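Local coordinates for molybdopterin adenylyltransferase (Helicobacter pylori, PDB 4XCW), which probably catalyses the ATP-dependent adenylylation of molybdopterin, which in this family prepares the pterin for metal insertion in molybdenum cofactor biosynthesis, at residues Asp24-Ala29 / Gly136-Ile141; Lys96-Phe101 / Ala123-Lys128; Glu103-Thr108 / Arg142-Ala147; Ala147-Ile152 / Lys169-Phe174. One frame throughout, in Å; residues are numbered along the deposited sequence. Where two conformers were deposited one is given.

Contact 1 of 4, residues Asp24-Ala29 / Gly136-Ile141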
loop_
_atom_site.group_PDB
_atom_site.type_symbol
_atom_site.label_atom_id
_atom_site.label_comp_id
_atom_site.label_asym_id
_atom_site.label_seq_id
_atom_site.Cartn_x
_atom_site.Cartn_y
_atom_site.Cartn_z
ATOM N N ASP B 24 7.692 -13.401 -27.342
ATOM C CA ASP B 24 7.755 -14.505 -26.395
ATOM C C ASP B 24 8.854 -14.356 -25.345
ATOM O O ASP B 24 8.957 -15.187 -24.446
ATOM C CB ASP B 24 7.955 -15.824 -27.145
ATOM C CG ASP B 24 6.659 -16.397 -27.682
ATOM O OD1 ASP B 24 5.663 -15.648 -27.774
ATOM O OD2 ASP B 24 6.638 -17.602 -28.010
ATOM N N LEU B 25 9.666 -13.308 -25.454
ATOM C CA LEU B 25 10.842 -13.156 -24.593
ATOM C C LEU B 25 10.519 -13.159 -23.100
ATOM O O LEU B 25 11.188 -13.834 -22.315
ATOM C CB LEU B 25 11.597 -11.869 -24.936
ATOM C CG LEU B 25 12.524 -11.898 -26.153
ATOM C CD1 LEU B 25 13.448 -10.684 -26.146
ATOM C CD2 LEU B 25 13.320 -13.198 -26.204
ATOM N N SER B 26 9.502 -12.399 -22.711
ATOM C CA SER B 26 9.125 -12.294 -21.306
ATOM C C SER B 26 8.615 -13.627 -20.777
ATOM O O SER B 26 9.002 -14.058 -19.693
ATOM C CB SER B 26 8.072 -11.204 -21.119
ATOM O OG SER B 26 8.602 -9.944 -21.496
ATOM N N GLY B 27 7.763 -14.283 -21.559
ATOM C CA GLY B 27 7.240 -15.586 -21.199
ATOM C C GLY B 27 8.335 -16.628 -21.084
ATOM O O GLY B 27 8.311 -17.467 -20.185
ATOM N N LYS B 28 9.302 -16.574 -21.995
ATOM C CA LYS B 28 10.421 -17.509 -21.970
ATOM C C LYS B 28 11.270 -17.314 -20.720
ATOM O O LYS B 28 11.757 -18.281 -20.135
ATOM C CB LYS B 28 11.293 -17.356 -23.222
ATOM C CG LYS B 28 10.642 -17.819 -24.518
ATOM C CD LYS B 28 11.621 -17.723 -25.689
ATOM C CE LYS B 28 10.924 -17.880 -27.038
ATOM N NZ LYS B 28 10.166 -19.157 -27.160
ATOM N N ALA B 29 11.445 -16.061 -20.311
ATOM C CA ALA B 29 12.223 -15.758 -19.119
ATOM C C ALA B 29 11.516 -16.279 -17.876
ATOM O O ALA B 29 12.154 -16.772 -16.948
ATOM C CB ALA B 29 12.466 -14.261 -19.006
ATOM N N GLY B 136 7.789 -6.495 -17.362
ATOM C CA GLY B 136 7.754 -6.816 -18.776
ATOM C C GLY B 136 9.072 -7.300 -19.360
ATOM O O GLY B 136 9.086 -8.081 -20.312
ATOM N N LYS B 137 10.186 -6.844 -18.798
ATOM C CA LYS B 137 11.496 -7.149 -19.369
ATOM C C LYS B 137 12.145 -8.333 -18.659
ATOM O O LYS B 137 12.074 -8.436 -17.434
ATOM C CB LYS B 137 12.400 -5.915 -19.305
ATOM C CG LYS B 137 11.992 -4.827 -20.289
ATOM C CD LYS B 137 12.332 -3.426 -19.800
ATOM C CE LYS B 137 13.826 -3.177 -19.793
ATOM N NZ LYS B 137 14.127 -1.734 -19.584
ATOM N N PRO B 138 12.763 -9.243 -19.432
ATOM C CA PRO B 138 13.381 -10.457 -18.884
ATOM C C PRO B 138 14.279 -10.198 -17.673
ATOM O O PRO B 138 14.147 -10.912 -16.684
ATOM C CB PRO B 138 14.190 -10.988 -20.066
ATOM C CG PRO B 138 13.375 -10.586 -21.250
ATOM C CD PRO B 138 12.796 -9.231 -20.905
ATOM N N LYS B 139 15.155 -9.196 -17.746
ATOM C CA LYS B 139 16.040 -8.876 -16.627
ATOM C C LYS B 139 15.238 -8.458 -15.399
ATOM O O LYS B 139 15.521 -8.904 -14.283
ATOM C CB LYS B 139 17.027 -7.772 -17.016
ATOM C CG LYS B 139 17.992 -7.372 -15.902
ATOM C CD LYS B 139 19.084 -6.444 -16.420
ATOM C CE LYS B 139 20.017 -5.998 -15.304
ATOM N NZ LYS B 139 19.330 -5.138 -14.301
ATOM N N SER B 140 14.229 -7.614 -15.608
ATOM C CA SER B 140 13.342 -7.193 -14.520
ATOM C C SER B 140 12.549 -8.361 -13.936
ATOM O O SER B 140 12.332 -8.443 -12.719
ATOM C CB SER B 140 12.377 -6.110 -15.008
ATOM O OG SER B 140 13.082 -4.982 -15.497
ATOM N N ILE B 141 12.095 -9.257 -14.808
ATOM C CA ILE B 141 11.365 -10.438 -14.367
ATOM C C ILE B 141 12.231 -11.299 -13.446
ATOM O O ILE B 141 11.772 -11.750 -12.397
ATOM C CB ILE B 141 10.873 -11.272 -15.569
ATOM C CG1 ILE B 141 9.694 -10.563 -16.245
ATOM C CG2 ILE B 141 10.467 -12.681 -15.120
ATOM C CD1 ILE B 141 9.356 -11.082 -17.638
#

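Contact 2 of 4, residues Lys96-Phe101 / Ala123-Lys128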
loop_
_atom_site.group_PDB
_atom_site.type_symbol
_atom_site.label_atom_id
_atom_site.label_comp_id
_atom_site.label_asym_id
_atom_site.label_seq_id
_atom_site.Cartn_x
_atom_site.Cartn_y
_atom_site.Cartn_z
ATOM N N LYS B 96 -8.799 -12.149 -2.131
ATOM C CA LYS B 96 -7.929 -11.462 -1.168
ATOM C C LYS B 96 -6.702 -10.929 -1.886
ATOM O O LYS B 96 -6.049 -11.685 -2.602
ATOM C CB LYS B 96 -7.443 -12.404 -0.065
ATOM C CG LYS B 96 -8.447 -12.852 0.967
ATOM C CD LYS B 96 -7.729 -13.726 1.993
ATOM C CE LYS B 96 -8.630 -14.125 3.156
ATOM N NZ LYS B 96 -9.674 -15.115 2.764
ATOM N N MET B 97 -6.352 -9.660 -1.681
ATOM C CA MET B 97 -5.104 -9.147 -2.242
ATOM C C MET B 97 -3.990 -9.216 -1.196
ATOM O O MET B 97 -4.251 -9.187 0.007
ATOM C CB MET B 97 -5.271 -7.708 -2.746
ATOM C CG MET B 97 -6.314 -7.551 -3.847
ATOM S SD MET B 97 -5.928 -8.529 -5.320
ATOM C CE MET B 97 -4.518 -7.666 -5.989
ATOM N N LEU B 98 -2.753 -9.309 -1.670
ATOM C CA LEU B 98 -1.586 -9.373 -0.795
ATOM C C LEU B 98 -0.695 -8.168 -1.066
ATOM O O LEU B 98 0.205 -8.242 -1.897
ATOM C CB LEU B 98 -0.819 -10.679 -1.021
ATOM C CG LEU B 98 -1.637 -11.963 -0.884
ATOM C CD1 LEU B 98 -0.853 -13.180 -1.367
ATOM C CD2 LEU B 98 -2.083 -12.149 0.561
ATOM N N PRO B 99 -0.962 -7.042 -0.381
ATOM C CA PRO B 99 -0.232 -5.794 -0.632
ATOM C C PRO B 99 1.277 -5.925 -0.425
ATOM O O PRO B 99 2.028 -5.135 -0.990
ATOM C CB PRO B 99 -0.839 -4.814 0.383
ATOM C CG PRO B 99 -1.519 -5.656 1.393
ATOM C CD PRO B 99 -1.983 -6.881 0.668
ATOM N N GLY B 100 1.706 -6.899 0.371
ATOM C CA GLY B 100 3.124 -7.090 0.636
ATOM C C GLY B 100 3.932 -7.420 -0.605
ATOM O O GLY B 100 5.106 -7.051 -0.709
ATOM N N PHE B 101 3.308 -8.111 -1.555
ATOM C CA PHE B 101 3.978 -8.421 -2.816
ATOM C C PHE B 101 4.214 -7.159 -3.620
ATOM O O PHE B 101 5.314 -6.933 -4.102
ATOM C CB PHE B 101 3.164 -9.403 -3.655
ATOM C CG PHE B 101 3.373 -10.847 -3.294
ATOM C CD1 PHE B 101 2.588 -11.455 -2.327
ATOM C CD2 PHE B 101 4.341 -11.601 -3.935
ATOM C CE1 PHE B 101 2.768 -12.791 -2.003
ATOM C CE2 PHE B 101 4.528 -12.937 -3.615
ATOM C CZ PHE B 101 3.740 -13.532 -2.643
ATOM N N ALA B 123 -0.507 -8.674 -6.245
ATOM C CA ALA B 123 -0.679 -10.111 -6.111
ATOM C C ALA B 123 -1.896 -10.381 -5.255
ATOM O O ALA B 123 -2.269 -9.560 -4.420
ATOM C CB ALA B 123 0.550 -10.753 -5.518
ATOM N N GLY B 124 -2.532 -11.525 -5.482
ATOM C CA GLY B 124 -3.715 -11.876 -4.725
ATOM C C GLY B 124 -4.034 -13.352 -4.810
ATOM O O GLY B 124 -3.392 -14.102 -5.549
ATOM N N ILE B 125 -5.048 -13.763 -4.061
ATOM C CA ILE B 125 -5.460 -15.152 -4.010
ATOM C C ILE B 125 -6.810 -15.352 -4.682
ATOM O O ILE B 125 -7.749 -14.619 -4.406
ATOM C CB ILE B 125 -5.564 -15.646 -2.558
ATOM C CG1 ILE B 125 -4.250 -15.418 -1.819
ATOM C CG2 ILE B 125 -6.006 -17.111 -2.523
ATOM C CD1 ILE B 125 -3.058 -16.108 -2.470
ATOM N N ARG B 126 -6.888 -16.325 -5.585
ATOM C CA ARG B 126 -8.169 -16.833 -6.065
ATOM C C ARG B 126 -8.240 -18.316 -5.746
ATOM O O ARG B 126 -7.559 -19.124 -6.381
ATOM C CB ARG B 126 -8.350 -16.617 -7.571
ATOM C CG ARG B 126 -9.676 -17.181 -8.077
ATOM C CD ARG B 126 -9.863 -17.020 -9.586
ATOM N NE ARG B 126 -11.113 -17.645 -10.012
ATOM C CZ ARG B 126 -12.274 -17.009 -10.069
ATOM N NH1 ARG B 126 -12.342 -15.721 -9.751
ATOM N NH2 ARG B 126 -13.365 -17.655 -10.454
ATOM N N ASN B 127 -9.063 -18.656 -4.761
ATOM C CA ASN B 127 -9.216 -20.031 -4.291
ATOM C C ASN B 127 -7.870 -20.646 -3.916
ATOM O O ASN B 127 -7.250 -20.214 -2.947
ATOM C CB ASN B 127 -9.938 -20.872 -5.346
ATOM C CG ASN B 127 -11.345 -20.374 -5.605
ATOM O OD1 ASN B 127 -12.038 -19.948 -4.679
ATOM N ND2 ASN B 127 -11.769 -20.410 -6.863
ATOM N N LYS B 128 -7.420 -21.643 -4.670
ATOM C CA LYS B 128 -6.167 -22.319 -4.345
ATOM C C LYS B 128 -5.034 -21.835 -5.254
ATOM O O LYS B 128 -4.030 -22.529 -5.441
ATOM C CB LYS B 128 -6.345 -23.836 -4.450
ATOM C CG LYS B 128 -7.467 -24.358 -3.554
ATOM C CD LYS B 128 -7.591 -25.877 -3.559
ATOM C CE LYS B 128 -8.695 -26.319 -2.607
ATOM N NZ LYS B 128 -8.747 -27.794 -2.441
HETATM O O HOH W 1 0.290 -6.607 -4.035
#

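Contact 3 of 4, residues Glu103-Thr108 / Arg142-Ala147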
loop_
_atom_site.group_PDB
_atom_site.type_symbol
_atom_site.label_atom_id
_atom_site.label_comp_id
_atom_site.label_asym_id
_atom_site.label_seq_id
_atom_site.Cartn_x
_atom_site.Cartn_y
_atom_site.Cartn_z
ATOM N N GLU B 103 4.397 -4.149 -2.537
ATOM C CA GLU B 103 5.393 -3.351 -1.832
ATOM C C GLU B 103 6.812 -3.812 -2.139
ATOM O O GLU B 103 7.686 -3.001 -2.468
ATOM C CB GLU B 103 5.139 -3.411 -0.326
ATOM C CG GLU B 103 3.894 -2.661 0.093
ATOM C CD GLU B 103 3.404 -3.045 1.471
ATOM O OE1 GLU B 103 4.053 -3.890 2.139
ATOM O OE2 GLU B 103 2.356 -2.504 1.879
ATOM N N LEU B 104 7.036 -5.116 -2.044
ATOM C CA LEU B 104 8.376 -5.652 -2.221
ATOM C C LEU B 104 8.832 -5.551 -3.673
ATOM O O LEU B 104 10.001 -5.289 -3.934
ATOM C CB LEU B 104 8.443 -7.107 -1.749
ATOM C CG LEU B 104 9.822 -7.761 -1.894
ATOM C CD1 LEU B 104 10.864 -6.957 -1.143
ATOM C CD2 LEU B 104 9.801 -9.216 -1.420
ATOM N N MET B 105 7.917 -5.760 -4.622
ATOM C CA MET B 105 8.308 -5.689 -6.028
ATOM C C MET B 105 8.728 -4.260 -6.402
ATOM O O MET B 105 9.704 -4.068 -7.131
ATOM C CB MET B 105 7.178 -6.190 -6.943
ATOM C CG MET B 105 6.907 -7.685 -6.800
ATOM S SD MET B 105 5.750 -8.386 -8.010
ATOM C CE MET B 105 4.202 -7.611 -7.543
ATOM N N ARG B 106 8.016 -3.261 -5.885
ATOM C CA ARG B 106 8.451 -1.875 -6.071
ATOM C C ARG B 106 9.783 -1.573 -5.380
ATOM O O ARG B 106 10.639 -0.922 -5.976
ATOM C CB ARG B 106 7.386 -0.889 -5.582
ATOM C CG ARG B 106 6.226 -0.718 -6.558
ATOM C CD ARG B 106 5.227 0.336 -6.101
ATOM N NE ARG B 106 4.445 -0.122 -4.951
ATOM C CZ ARG B 106 3.331 -0.841 -5.039
ATOM N NH1 ARG B 106 2.854 -1.195 -6.223
ATOM N NH2 ARG B 106 2.691 -1.210 -3.935
ATOM N N MET B 107 9.959 -2.024 -4.136
ATOM C CA MET B 107 11.203 -1.776 -3.405
ATOM C C MET B 107 12.390 -2.385 -4.137
ATOM O O MET B 107 13.474 -1.790 -4.204
ATOM C CB MET B 107 11.126 -2.345 -1.987
ATOM C CG MET B 107 10.087 -1.691 -1.105
ATOM S SD MET B 107 9.916 -2.506 0.492
ATOM C CE MET B 107 8.431 -1.719 1.104
ATOM N N THR B 108 12.177 -3.573 -4.687
ATOM C CA THR B 108 13.209 -4.282 -5.427
ATOM C C THR B 108 13.614 -3.495 -6.670
ATOM O O THR B 108 14.801 -3.299 -6.934
ATOM C CB THR B 108 12.728 -5.688 -5.829
ATOM O OG1 THR B 108 12.352 -6.408 -4.646
ATOM C CG2 THR B 108 13.833 -6.449 -6.548
ATOM N N ARG B 142 13.494 -11.494 -13.818
ATOM C CA ARG B 142 14.387 -12.323 -13.010
ATOM C C ARG B 142 14.600 -11.736 -11.620
ATOM O O ARG B 142 14.488 -12.444 -10.618
ATOM C CB ARG B 142 15.732 -12.513 -13.707
ATOM C CG ARG B 142 15.665 -13.473 -14.873
ATOM C CD ARG B 142 17.047 -13.856 -15.368
ATOM N NE ARG B 142 16.974 -14.988 -16.285
ATOM C CZ ARG B 142 16.823 -14.874 -17.600
ATOM N NH1 ARG B 142 16.741 -13.673 -18.156
ATOM N NH2 ARG B 142 16.759 -15.962 -18.357
ATOM N N GLU B 143 14.898 -10.441 -11.568
ATOM C CA GLU B 143 15.115 -9.756 -10.298
ATOM C C GLU B 143 13.866 -9.796 -9.430
ATOM O O GLU B 143 13.948 -9.979 -8.217
ATOM C CB GLU B 143 15.551 -8.311 -10.540
ATOM C CG GLU B 143 16.916 -8.205 -11.199
ATOM C CD GLU B 143 17.127 -6.887 -11.910
ATOM O OE1 GLU B 143 16.131 -6.258 -12.325
ATOM O OE2 GLU B 143 18.293 -6.479 -12.058
ATOM N N CYS B 144 12.710 -9.629 -10.060
ATOM C CA CYS B 144 11.442 -9.661 -9.349
ATOM C C CYS B 144 11.162 -11.038 -8.746
ATOM O O CYS B 144 10.842 -11.150 -7.563
ATOM C CB CYS B 144 10.310 -9.250 -10.290
ATOM S SG CYS B 144 8.680 -9.230 -9.535
ATOM N N LEU B 145 11.305 -12.084 -9.555
ATOM C CA LEU B 145 11.042 -13.443 -9.086
ATOM C C LEU B 145 12.037 -13.846 -7.999
ATOM O O LEU B 145 11.675 -14.511 -7.031
ATOM C CB LEU B 145 11.089 -14.434 -10.254
ATOM C CG LEU B 145 9.828 -14.471 -11.118
ATOM C CD1 LEU B 145 10.048 -15.290 -12.377
ATOM C CD2 LEU B 145 8.649 -15.010 -10.314
ATOM N N GLU B 146 13.293 -13.435 -8.151
ATOM C CA GLU B 146 14.298 -13.738 -7.136
ATOM C C GLU B 146 13.890 -13.144 -5.788
ATOM O O GLU B 146 14.103 -13.751 -4.735
ATOM C CB GLU B 146 15.674 -13.212 -7.559
ATOM C CG GLU B 146 16.782 -13.538 -6.566
ATOM C CD GLU B 146 18.162 -13.210 -7.099
ATOM O OE1 GLU B 146 18.279 -12.886 -8.299
ATOM O OE2 GLU B 146 19.132 -13.271 -6.313
ATOM N N ALA B 147 13.267 -11.973 -5.832
ATOM C CA ALA B 147 12.869 -11.276 -4.621
ATOM C C ALA B 147 11.636 -11.885 -3.965
ATOM O O ALA B 147 11.584 -11.996 -2.740
ATOM C CB ALA B 147 12.614 -9.812 -4.923
#

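Contact 4 of 4, residues Ala147-Ile152 / Lys169-Phe174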
loop_
_atom_site.group_PDB
_atom_site.type_symbol
_atom_site.label_atom_id
_atom_site.label_comp_id
_atom_site.label_asym_id
_atom_site.label_seq_id
_atom_site.Cartn_x
_atom_site.Cartn_y
_atom_site.Cartn_z
ATOM N N ALA B 147 13.267 -11.973 -5.832
ATOM C CA ALA B 147 12.869 -11.276 -4.621
ATOM C C ALA B 147 11.636 -11.885 -3.965
ATOM O O ALA B 147 11.584 -11.996 -2.740
ATOM C CB ALA B 147 12.614 -9.812 -4.923
ATOM N N VAL B 148 10.642 -12.263 -4.767
ATOM C CA VAL B 148 9.355 -12.674 -4.199
ATOM C C VAL B 148 9.190 -14.181 -4.046
ATOM O O VAL B 148 8.401 -14.626 -3.214
ATOM C CB VAL B 148 8.154 -12.153 -5.032
ATOM C CG1 VAL B 148 8.196 -10.636 -5.141
ATOM C CG2 VAL B 148 8.106 -12.808 -6.405
ATOM N N PHE B 149 9.922 -14.966 -4.829
ATOM C CA PHE B 149 9.728 -16.413 -4.775
ATOM C C PHE B 149 9.950 -17.067 -3.396
ATOM O O PHE B 149 9.258 -18.036 -3.077
ATOM C CB PHE B 149 10.614 -17.133 -5.790
ATOM C CG PHE B 149 10.279 -18.593 -5.928
ATOM C CD1 PHE B 149 9.218 -18.996 -6.717
ATOM C CD2 PHE B 149 11.001 -19.553 -5.241
ATOM C CE1 PHE B 149 8.893 -20.335 -6.835
ATOM C CE2 PHE B 149 10.679 -20.894 -5.354
ATOM C CZ PHE B 149 9.625 -21.281 -6.155
ATOM N N PRO B 150 10.907 -16.564 -2.580
ATOM C CA PRO B 150 11.068 -17.229 -1.279
ATOM C C PRO B 150 9.808 -17.278 -0.406
ATOM O O PRO B 150 9.776 -18.060 0.539
ATOM C CB PRO B 150 12.156 -16.391 -0.604
ATOM C CG PRO B 150 13.011 -15.950 -1.746
ATOM C CD PRO B 150 12.024 -15.633 -2.844
ATOM N N ALA B 151 8.786 -16.489 -0.732
ATOM C CA ALA B 151 7.547 -16.492 0.039
ATOM C C ALA B 151 6.449 -17.303 -0.643
ATOM O O ALA B 151 5.382 -17.522 -0.071
ATOM C CB ALA B 151 7.064 -15.056 0.280
ATOM N N ILE B 152 6.708 -17.757 -1.862
ATOM C CA ILE B 152 5.646 -18.354 -2.677
ATOM C C ILE B 152 5.256 -19.795 -2.268
ATOM O O ILE B 152 4.063 -20.087 -2.117
ATOM C CB ILE B 152 6.030 -18.308 -4.178
ATOM C CG1 ILE B 152 5.960 -16.864 -4.677
ATOM C CG2 ILE B 152 5.105 -19.173 -5.017
ATOM C CD1 ILE B 152 6.266 -16.707 -6.153
ATOM N N LYS B 169 19.691 -25.118 -4.704
ATOM C CA LYS B 169 20.876 -24.694 -5.432
ATOM C C LYS B 169 20.655 -23.318 -6.066
ATOM O O LYS B 169 21.603 -22.575 -6.314
ATOM C CB LYS B 169 21.235 -25.725 -6.505
ATOM C CG LYS B 169 22.523 -25.430 -7.241
ATOM C CD LYS B 169 23.685 -25.385 -6.273
ATOM C CE LYS B 169 24.950 -24.910 -6.954
ATOM N NZ LYS B 169 25.412 -25.832 -8.027
ATOM N N ASN B 170 19.396 -22.978 -6.316
ATOM C CA ASN B 170 19.082 -21.767 -7.065
ATOM C C ASN B 170 18.314 -20.701 -6.287
ATOM O O ASN B 170 18.387 -19.518 -6.618
ATOM C CB ASN B 170 18.297 -22.136 -8.323
ATOM C CG ASN B 170 19.129 -22.930 -9.309
ATOM O OD1 ASN B 170 20.344 -22.749 -9.396
ATOM N ND2 ASN B 170 18.480 -23.812 -10.061
ATOM N N ILE B 171 17.577 -21.116 -5.261
ATOM C CA ILE B 171 16.755 -20.186 -4.494
ATOM C C ILE B 171 16.410 -20.812 -3.142
ATOM O O ILE B 171 16.397 -22.035 -3.003
ATOM C CB ILE B 171 15.463 -19.806 -5.277
ATOM C CG1 ILE B 171 14.759 -18.590 -4.661
ATOM C CG2 ILE B 171 14.524 -20.992 -5.400
ATOM C CD1 ILE B 171 15.297 -17.260 -5.158
ATOM N N GLN B 172 16.164 -19.977 -2.139
ATOM C CA GLN B 172 15.775 -20.459 -0.819
ATOM C C GLN B 172 14.317 -20.130 -0.562
ATOM O O GLN B 172 13.890 -19.008 -0.811
ATOM C CB GLN B 172 16.645 -19.830 0.269
ATOM C CG GLN B 172 18.137 -20.022 0.075
ATOM C CD GLN B 172 18.490 -21.412 -0.410
ATOM O OE1 GLN B 172 18.184 -22.408 0.246
ATOM N NE2 GLN B 172 19.144 -21.485 -1.564
ATOM N N ALA B 173 13.545 -21.096 -0.075
ATOM C CA ALA B 173 12.175 -20.795 0.330
ATOM C C ALA B 173 11.937 -21.177 1.775
ATOM O O ALA B 173 12.323 -22.252 2.231
ATOM C CB ALA B 173 11.176 -21.484 -0.564
ATOM N N PHE B 174 11.283 -20.274 2.488
ATOM C CA PHE B 174 11.081 -20.412 3.915
ATOM C C PHE B 174 9.701 -20.971 4.222
ATOM O O PHE B 174 8.698 -20.434 3.765
ATOM C CB PHE B 174 11.271 -19.053 4.589
ATOM C CG PHE B 174 10.962 -19.053 6.050
ATOM C CD1 PHE B 174 11.762 -19.752 6.939
ATOM C CD2 PHE B 174 9.875 -18.351 6.540
ATOM C CE1 PHE B 174 11.481 -19.755 8.290
ATOM C CE2 PHE B 174 9.590 -18.348 7.891
ATOM C CZ PHE B 174 10.392 -19.052 8.767
HETATM O O HOH W 2 7.936 -20.105 1.149
#

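Contact 1 of 4, residues Asp24-Ala29 / Gly136-Ile141
L25, S26 and A29 meet P138 and I141 where the first turns of two helices lie side by side in the alpha/beta fold of the molybdopterin-binding domain. L25 opens helix 25-37, and K137 holds the N-cap position of helix 138-148, in which P138 is the first residue. A proline suits this place, because the first turn of a helix does not need its backbone N as a donor. The P138 ring lies between L25 and A29: A29 CB approaches P138 CB at 3.8 Å, while P138 CG rests 4.3 Å from L25 CB and 4.1 Å from L25 O. One turn further on, I141 supplies the deeper half of the contact. Its CG1 branch stands beside the backbone N (chi1 -74°) and the chain then extends (chi2 165°), which carries CD1 to S26, 3.7 Å from its CB and 3.6 Å from its O. S26 CB also packs 3.4 Å from G136 O; the modelled S26 OG is too close to that same carbonyl oxygen for its position to be trusted. Both S26 and I141 also touch T75 at the end of strand 71-75, which runs between strands 6-13 and 129-134 in the sheet. The two helices thus sit together at one end of the strands.

Contact 2 of 4, residues Lys96-Phe101 / Ala123-Lys128
K96 and M97 pair antiparallel with I125 and G124: K96 and I125 form the hydrogen-bonded pair, M97 and G124 the non-hydrogen-bonded one, their CA atoms only 3.9 Å apart. I125 N gives its hydrogen to K96 O at 2.7 Å, meeting the oxygen almost head-on (C=O...N 167°). Beyond the bridge, L98 N donates to A123 O at 2.8 Å, nearly straight at the hydrogen but tilted out of the carbonyl plane. Bends at chi2 (-60°) and chi3 (-70°) fold the M97 chain back and bring CE to A123 O at 3.3 Å, while SD lies near G124 CA. The pairing makes strand 96-97 an edge strand, within this chain, of the mixed sheet, beside strand 123-126 and then 129-134, which form a hairpin. I125 points to the other face from M97; its CD1 meets L98 CD1 at 3.8 Å, the two side chains crossing at a slant and both also touching L130 and C155. A123 CB nestles against F101 CB at 3.5 Å and F101 CG, at the start of helix 99-110. A water donates to L98 O and accepts a weak hydrogen bond from A123 N. R120 NE of the second subunit hydrogen-bonds to M97 O, and L118 of that subunit packs on L98 and F101.

Contact 3 of 4, residues Glu103-Thr108 / Arg142-Ala147
E143 begins the contact with its backbone: the methyl CG2 of T108 lies 3.9 Å from E143 O, whereas the carboxylate of E143 turns elsewhere, to a salt bridge with K139. C144 comes next and makes the most deeply buried touch. With SG anti to its own backbone N (chi1 -179°), the thiol reaches M105, 3.4 Å from SD and 3.6 Å from CG, a sulfur-to-sulfur packing contact between a thiol and a thioether. One turn later A147 presents its methyl to T108, CB standing 3.4 Å from OG1 and lying against CG2 as well. That hydroxyl is not left seeking a partner in the apolar seam: T108 OG1 donates to L104 O at 2.7 Å, from above the carbonyl plane, while T108 N approaches the same oxygen from the opposite face. Two bonds grip L104 O, and the threonine's rotation is fixed with its methyl turned toward helix 138-148. A147 closes the seam with its carbonyl oxygen, which is touched by L104 CD2 at 3.6 Å. The local axes come within 9.6 Å, an ordinary helix-packing distance, with directions 131° apart. On the sheet side, M105 touches I132 and C144 touches L134, while the far side of helix 99-110 meets both other subunits, E103 and R106 exchanging salt bridges with them. Helices 99-110 and 138-148 thus pack together on strand 129-134 of the mixed sheet, as parts of a MogA-like molybdopterin-binding domain assembled as a trimer.

Contact 4 of 4, residues Ala147-Ile152 / Lys169-Phe174
F149 meets I171 in the 3-10 turn 149-151, where A151 N bonds V148 O. The F149 side chain leaves anti to the backbone N (chi1 -170°), and one side of its ring, CD2 and CE2, lies 3.8 Å from I171 CG2. I171 places that methyl between its N and C and sets CG1 anti to N (chi1 -166°), near CD2, which lets both branches of the isoleucine touch the ring. P150 carries the larger share of the contact. Its ring packs against the backbone of the extended residues 171-174, with CB 3.1 Å and CG 3.3 Å from Q172 O, a tight fit of C-H groups to a carbonyl oxygen. P150 CG additionally approaches I171 CG1 at 4.3 Å. P150 O lies close to A173 CA and accepts a weak hydrogen bond of 3.3 Å from F174 N. A water bridges P150 O and F174 O, donating to the first at 2.8 Å and to the second at 2.7 Å. The C-terminal segment so runs across the turn that joins helices 138-148 and 152-158, with N170 ND2 hydrogen-bonded to the backbone O of E36 in helix 25-37, the F149 ring meeting Y37 of that helix, and P114 of the second subunit packed on P150 and A151.

Overall arrangement
From the N terminus, contact 1 opens at 24-29 and closes the longest loop when the chain reaches 136-141, bringing the starts of helices 25-37 and 138-148 together. Contact 2 lies wholly within that loop and adds the short strand 96-97 to the sheet's edge. Contact 3 opens inside the loop of contact 2 and closes beyond contact 1, so it crosses both and ties helix 99-110 to helix 138-148. Contact 4 follows in series, shares A147 with contact 3, and fastens the C-terminal segment to the end of helix 138-148. V148 packs on F101 and M105, linking contacts 2, 3 and 4, all of which touch the second subunit.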